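Side-chain contacts in flap endonuclease 1 (Desulfurococcus amylolyticus, PDB 3ORY), which probably cleaves 5' flap structures in DNA with the help of divalent metal ions: residues Glu166-Ala171 against Ser183-Tyr188; Leu61-Asn64 against Ile68-His71. One frame throughout, in Å; residues are numbered along the deposited sequence.

Overall arrangement
From the N terminus, contact 2 comes first. It closes a short loop of three intervening residues in the connection between helix 42-52 and helix 70-84, tying residues 61-64 to those that lead into the second of these helices. Contact 1 follows much later in the chain and spans eleven residues, joining the start of helix 167-176 to the end of strand 182-184, which lies beside strand 37-41 in the central sheet, and to the loop that follows. The two contacts are in series and neither nest nor cross. The centres of contact 1 and contact 2 lie about 25 Å apart, and they do not touch. Contact 1 is buried near the middle of the molecule, whereas contact 2 is partly buried and farther out.

Contact 1: residues Glu166-Ala171 against Ser183-Tyr188; sequences EGEAQA and SASQDY
Glu-168, Ser-185 and Asp-187 meet where the first turn of helix 167-176 faces the loop after strand 182-184, within the XPG I-region. Their gathering is consistent with the acidic metal-binding cluster of FEN1-family nucleases. Asp-41 adds another carboxylate beside Glu-168, and a phosphate ion, probably from the crystallisation liquor, lies close to Glu-168 and Asp-187. Leaving the helix at CB, the Glu-168 chain places CG anti to the carbonyl carbon and then bends at chi2 (-77°), which carries the carboxylate to the loop. Glu-168 CG comes within 4.0 Å of Asp-187 OD1, and Glu-168 CD lies 3.2 Å from the same oxygen. Glu-168 OE1 rests against Ser-185 CB at 3.7 Å; this buried oxygen has no polar partner in the model. Glu-168 OE2 takes the bond from Ser-185 OG (2.7 Å) on its syn side, 18° out of the carboxylate plane. Glu-168 OE2 also faces Asp-187 OD1 at 2.9 Å, a close pair of acceptors rather than a bond, with the two carboxylate planes turned 62° apart. About one turn further along the helix, Ala-171 CB packs on Ser-183 CB at 3.9 Å, while the Ser-183 hydroxyl is hydrogen-bonded to Ser-190. The loop itself holds Ser-185 in position through an ST turn, in which the Ser-185 OG that donates to Glu-168 accepts from Asp-187 N at 3.2 Å.

Contact 2: residues Leu61-Asn64 against Ile68-His71; sequences LMDN and ITSH
A single beta bridge, Met-62 with Ile-68, closes the loop that leads into helix 70-84, and the neighbouring Leu-61 carries the backbone bonds. Leu-61 O accepts from Thr-69 N at 2.8 Å, with the donor standing 48° above the carbonyl plane, and also receives a CA-H...O contact from Ile-68 CA at 3.3 Å. Leu-61 N donates to Ser-70 OG (2.9 Å), a hydroxyl in the first turn of the helix that is also hydrogen-bonded to Ile-53 O. Replacing Ser-70 by alanine would probably leave both Leu-61 N and Ile-53 O without this mate, so that the loop would be less firmly fixed to the helix start. The Thr-69 side chain lies alongside the 61-63 backbone: with Thr-69 OG1 set between the backbone N and the carbonyl carbon (chi1 54°), the hydroxyl lies 3.4 Å from Leu-61 CB while Thr-69 CG2 faces Asp-63 CB at 3.9 Å. Met-62 CG makes a loose apolar contact with Ile-68 CG1 at 4.3 Å. The Asp-63 carboxylate binds outside the two segments, in a salt bridge with Arg-67 and a hydrogen bond with His-326. With the Ser-70 hydroxyl bridging two backbone groups and Thr-69 N bound to Leu-61 O, directional polar bonds hold the entry to the helix.

Contact 1: residues Glu166-Ala171 against Ser183-Tyr188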
ATOM      1  N   GLU A 166      -0.775 -12.318  -6.832  1.00 21.73           N
ATOM      2  CA  GLU A 166      -0.979 -11.127  -5.990  1.00 21.77           C
ATOM      3  C   GLU A 166       0.202 -10.859  -5.047  1.00 22.14           C
ATOM      4  O   GLU A 166       0.631 -11.759  -4.308  1.00 22.14           O
ATOM      5  CB  GLU A 166      -2.262 -11.232  -5.144  1.00 22.05           C
ATOM      6  CG  GLU A 166      -3.567 -11.248  -5.954  1.00 23.34           C
ATOM      7  CD  GLU A 166      -3.980 -12.658  -6.368  1.00 24.63           C
ATOM      8  OE1 GLU A 166      -3.174 -13.604  -6.200  1.00 24.36           O
ATOM      9  OE2 GLU A 166      -5.124 -12.824  -6.837  1.00 25.25           O
ATOM     10  N   GLY A 167       0.725  -9.628  -5.097  1.00 21.86           N
ATOM     11  CA  GLY A 167       1.789  -9.176  -4.205  1.00 21.21           C
ATOM     12  C   GLY A 167       1.374  -9.305  -2.752  1.00 21.52           C
ATOM     13  O   GLY A 167       2.160  -9.767  -1.908  1.00 21.17           O
ATOM     14  N   GLU A 168       0.134  -8.911  -2.460  1.00 20.93           N
ATOM     15  CA  GLU A 168      -0.402  -8.967  -1.088  1.00 21.28           C
ATOM     16  C   GLU A 168      -0.482 -10.392  -0.545  1.00 21.38           C
ATOM     17  O   GLU A 168      -0.263 -10.615   0.651  1.00 21.03           O
ATOM     18  CB  GLU A 168      -1.786  -8.299  -1.011  1.00 21.36           C
ATOM     19  CG  GLU A 168      -1.785  -6.800  -1.379  1.00 22.02           C
ATOM     20  CD  GLU A 168      -1.246  -5.887  -0.256  1.00 25.23           C
ATOM     21  OE1 GLU A 168      -0.929  -6.379   0.851  1.00 22.21           O
ATOM     22  OE2 GLU A 168      -1.128  -4.664  -0.496  1.00 25.14           O
ATOM     23  N   ALA A 169      -0.804 -11.346  -1.423  1.00 20.69           N
ATOM     24  CA  ALA A 169      -0.852 -12.780  -1.061  1.00 21.35           C
ATOM     25  C   ALA A 169       0.528 -13.346  -0.738  1.00 21.14           C
ATOM     26  O   ALA A 169       0.688 -14.109   0.216  1.00 21.02           O
ATOM     27  CB  ALA A 169      -1.484 -13.592  -2.213  1.00 20.45           C
ATOM     28  N   GLN A 170       1.512 -13.009  -1.573  1.00 21.27           N
ATOM     29  CA  GLN A 170       2.896 -13.411  -1.333  1.00 21.53           C
ATOM     30  C   GLN A 170       3.445 -12.790  -0.055  1.00 22.30           C
ATOM     31  O   GLN A 170       4.152 -13.463   0.703  1.00 22.69           O
ATOM     32  CB  GLN A 170       3.802 -13.063  -2.525  1.00 21.03           C
ATOM     33  CG  GLN A 170       5.247 -13.578  -2.384  1.00 22.06           C
ATOM     34  CD  GLN A 170       5.341 -15.092  -2.375  1.00 23.78           C
ATOM     35  OE1 GLN A 170       4.584 -15.774  -3.071  1.00 22.97           O
ATOM     36  NE2 GLN A 170       6.276 -15.629  -1.590  1.00 23.29           N
ATOM     37  N   ALA A 171       3.116 -11.519   0.187  1.00 22.62           N
ATOM     38  CA  ALA A 171       3.491 -10.854   1.446  1.00 23.73           C
ATOM     39  C   ALA A 171       2.953 -11.640   2.645  1.00 23.86           C
ATOM     40  O   ALA A 171       3.713 -11.975   3.560  1.00 24.86           O
ATOM     41  CB  ALA A 171       2.982  -9.397   1.479  1.00 23.33           C
ATOM     42  N   SER A 183       3.422  -7.994   7.189  1.00 27.76           N
ATOM     43  CA  SER A 183       3.271  -7.421   5.864  1.00 27.43           C
ATOM     44  C   SER A 183       2.963  -5.943   6.064  1.00 27.77           C
ATOM     45  O   SER A 183       2.536  -5.538   7.151  1.00 28.84           O
ATOM     46  CB  SER A 183       2.153  -8.130   5.066  1.00 26.64           C
ATOM     47  OG  SER A 183       0.977  -8.279   5.847  1.00 26.60           O
ATOM     48  N   ALA A 184       3.216  -5.131   5.045  1.00 27.38           N
ATOM     49  CA  ALA A 184       2.980  -3.697   5.149  1.00 27.30           C
ATOM     50  C   ALA A 184       2.323  -3.168   3.892  1.00 26.74           C
ATOM     51  O   ALA A 184       2.804  -3.409   2.767  1.00 27.19           O
ATOM     52  CB  ALA A 184       4.290  -2.934   5.451  1.00 27.37           C
ATOM     53  N   SER A 185       1.233  -2.434   4.094  1.00 26.10           N
ATOM     54  CA  SER A 185       0.415  -1.898   3.002  1.00 25.66           C
ATOM     55  C   SER A 185      -0.631  -0.982   3.614  1.00 26.24           C
ATOM     56  O   SER A 185      -0.878  -1.058   4.813  1.00 26.08           O
ATOM     57  CB  SER A 185      -0.303  -3.051   2.284  1.00 25.62           C
ATOM     58  OG  SER A 185      -1.080  -2.566   1.201  1.00 24.59           O
ATOM     59  N   GLN A 186      -1.250  -0.128   2.797  1.00 26.10           N
ATOM     60  CA  GLN A 186      -2.413   0.645   3.238  1.00 26.63           C
ATOM     61  C   GLN A 186      -3.702  -0.159   3.135  1.00 26.26           C
ATOM     62  O   GLN A 186      -4.646   0.078   3.891  1.00 26.38           O
ATOM     63  CB  GLN A 186      -2.549   1.971   2.473  1.00 27.08           C
ATOM     64  CG  GLN A 186      -1.465   2.996   2.801  1.00 27.70           C
ATOM     65  CD  GLN A 186      -1.235   3.157   4.289  1.00 29.56           C
ATOM     66  OE1 GLN A 186      -0.222   2.702   4.822  1.00 30.89           O
ATOM     67  NE2 GLN A 186      -2.187   3.772   4.974  1.00 29.30           N
ATOM     68  N   ASP A 187      -3.754  -1.133   2.230  1.00 25.33           N
ATOM     69  CA  ASP A 187      -4.950  -1.952   2.187  1.00 25.19           C
ATOM     70  C   ASP A 187      -4.811  -3.187   3.079  1.00 25.22           C
ATOM     71  O   ASP A 187      -3.746  -3.454   3.662  1.00 24.66           O
ATOM     72  CB  ASP A 187      -5.395  -2.283   0.753  1.00 25.57           C
ATOM     73  CG  ASP A 187      -4.366  -3.062  -0.019  1.00 25.30           C
ATOM     74  OD1 ASP A 187      -3.699  -3.935   0.574  1.00 26.76           O
ATOM     75  OD2 ASP A 187      -4.230  -2.786  -1.234  1.00 28.74           O
ATOM     76  N   TYR A 188      -5.906  -3.920   3.194  1.00 24.87           N
ATOM     77  CA  TYR A 188      -6.023  -4.996   4.157  1.00 24.99           C
ATOM     78  C   TYR A 188      -5.954  -6.362   3.483  1.00 24.76           C
ATOM     79  O   TYR A 188      -6.196  -7.395   4.124  1.00 24.87           O
ATOM     80  CB  TYR A 188      -7.348  -4.813   4.914  1.00 25.11           C
ATOM     81  CG  TYR A 188      -7.344  -3.583   5.800  1.00 27.13           C
ATOM     82  CD1 TYR A 188      -7.178  -3.686   7.184  1.00 28.23           C
ATOM     83  CD2 TYR A 188      -7.487  -2.307   5.248  1.00 28.20           C
ATOM     84  CE1 TYR A 188      -7.158  -2.534   7.995  1.00 29.33           C
ATOM     85  CE2 TYR A 188      -7.476  -1.176   6.039  1.00 28.84           C
ATOM     86  CZ  TYR A 188      -7.315  -1.288   7.405  1.00 29.45           C
ATOM     87  OH  TYR A 188      -7.300  -0.133   8.156  1.00 28.59           O
TER

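Contact 2: residues Leu61-Asn64 against Ile68-His71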
ATOM      1  N   LEU A  61       6.183  15.176  -8.741  1.00 41.40           N
ATOM      2  CA  LEU A  61       7.581  15.412  -9.053  1.00 41.26           C
ATOM      3  C   LEU A  61       7.848  14.895 -10.461  1.00 41.25           C
ATOM      4  O   LEU A  61       7.310  13.857 -10.869  1.00 40.33           O
ATOM      5  CB  LEU A  61       8.500  14.714  -8.047  1.00 41.03           C
ATOM      6  CG  LEU A  61       8.503  15.095  -6.558  1.00 41.33           C
ATOM      7  CD1 LEU A  61       9.656  14.385  -5.868  1.00 40.53           C
ATOM      8  CD2 LEU A  61       8.598  16.616  -6.296  1.00 42.65           C
ATOM      9  N   MET A  62       8.660  15.634 -11.211  1.00 41.44           N
ATOM     10  CA  MET A  62       8.953  15.292 -12.591  1.00 41.97           C
ATOM     11  C   MET A  62      10.416  15.560 -12.922  1.00 42.13           C
ATOM     12  O   MET A  62      11.026  16.454 -12.343  1.00 42.15           O
ATOM     13  CB  MET A  62       8.023  16.059 -13.541  1.00 42.69           C
ATOM     14  CG  MET A  62       6.597  15.473 -13.629  1.00 44.24           C
ATOM     15  SD  MET A  62       5.458  16.509 -14.578  1.00 49.79           S
ATOM     16  CE  MET A  62       5.270  17.918 -13.490  1.00 49.09           C
ATOM     17  N   ASP A  63      10.978  14.762 -13.826  1.00 41.84           N
ATOM     18  CA  ASP A  63      12.334  14.993 -14.300  1.00 43.10           C
ATOM     19  C   ASP A  63      12.322  15.958 -15.493  1.00 44.45           C
ATOM     20  O   ASP A  63      11.262  16.469 -15.867  1.00 44.95           O
ATOM     21  CB  ASP A  63      13.057  13.670 -14.607  1.00 42.19           C
ATOM     22  CG  ASP A  63      12.463  12.909 -15.795  1.00 41.57           C
ATOM     23  OD1 ASP A  63      11.781  13.513 -16.647  1.00 40.76           O
ATOM     24  OD2 ASP A  63      12.705  11.687 -15.877  1.00 41.11           O
ATOM     25  N   ASN A  64      13.492  16.205 -16.081  1.00 45.67           N
ATOM     26  CA  ASN A  64      13.621  17.143 -17.201  1.00 47.07           C
ATOM     27  C   ASN A  64      13.075  16.619 -18.529  1.00 47.30           C
ATOM     28  O   ASN A  64      12.979  17.369 -19.505  1.00 48.08           O
ATOM     29  CB  ASN A  64      15.081  17.580 -17.372  1.00 47.72           C
ATOM     30  CG  ASN A  64      15.565  18.467 -16.235  1.00 48.99           C
ATOM     31  OD1 ASN A  64      14.773  19.086 -15.525  1.00 50.63           O
ATOM     32  ND2 ASN A  64      16.875  18.532 -16.063  1.00 50.88           N
ATOM     33  N   ILE A  68       7.135  11.515 -14.532  1.00 34.97           N
ATOM     34  CA  ILE A  68       6.829  11.495 -13.092  1.00 33.43           C
ATOM     35  C   ILE A  68       7.927  10.752 -12.322  1.00 31.91           C
ATOM     36  O   ILE A  68       8.378   9.696 -12.747  1.00 30.38           O
ATOM     37  CB  ILE A  68       5.421  10.905 -12.810  1.00 33.51           C
ATOM     38  CG1 ILE A  68       4.348  11.794 -13.455  1.00 34.60           C
ATOM     39  CG2 ILE A  68       5.162  10.749 -11.284  1.00 33.41           C
ATOM     40  CD1 ILE A  68       2.910  11.224 -13.406  1.00 35.36           C
ATOM     41  N   THR A  69       8.387  11.333 -11.212  1.00 31.30           N
ATOM     42  CA  THR A  69       9.450  10.705 -10.419  1.00 30.70           C
ATOM     43  C   THR A  69       9.056  10.512  -8.958  1.00 30.05           C
ATOM     44  O   THR A  69       9.849  10.000  -8.169  1.00 29.36           O
ATOM     45  CB  THR A  69      10.759  11.514 -10.475  1.00 30.91           C
ATOM     46  OG1 THR A  69      10.476  12.850 -10.082  1.00 32.16           O
ATOM     47  CG2 THR A  69      11.352  11.514 -11.887  1.00 32.00           C
ATOM     48  N   SER A  70       7.823  10.895  -8.613  1.00 29.92           N
ATOM     49  CA  SER A  70       7.310  10.812  -7.235  1.00 29.77           C
ATOM     50  C   SER A  70       7.512   9.438  -6.585  1.00 28.61           C
ATOM     51  O   SER A  70       7.838   9.344  -5.400  1.00 28.52           O
ATOM     52  CB  SER A  70       5.824  11.199  -7.181  1.00 29.69           C
ATOM     53  OG  SER A  70       5.648  12.590  -7.429  1.00 32.08           O
ATOM     54  N   HIS A  71       7.328   8.385  -7.374  1.00 27.72           N
ATOM     55  CA  HIS A  71       7.411   7.008  -6.884  1.00 27.21           C
ATOM     56  C   HIS A  71       8.841   6.640  -6.499  1.00 27.49           C
ATOM     57  O   HIS A  71       9.060   5.933  -5.512  1.00 27.06           O
ATOM     58  CB  HIS A  71       6.887   6.038  -7.952  1.00 26.69           C
ATOM     59  CG  HIS A  71       7.614   6.125  -9.251  1.00 25.70           C
ATOM     60  ND1 HIS A  71       7.700   7.293  -9.977  1.00 27.13           N
ATOM     61  CD2 HIS A  71       8.293   5.193  -9.957  1.00 23.75           C
ATOM     62  CE1 HIS A  71       8.407   7.077 -11.072  1.00 26.01           C
ATOM     63  NE2 HIS A  71       8.770   5.809 -11.086  1.00 26.75           N
TER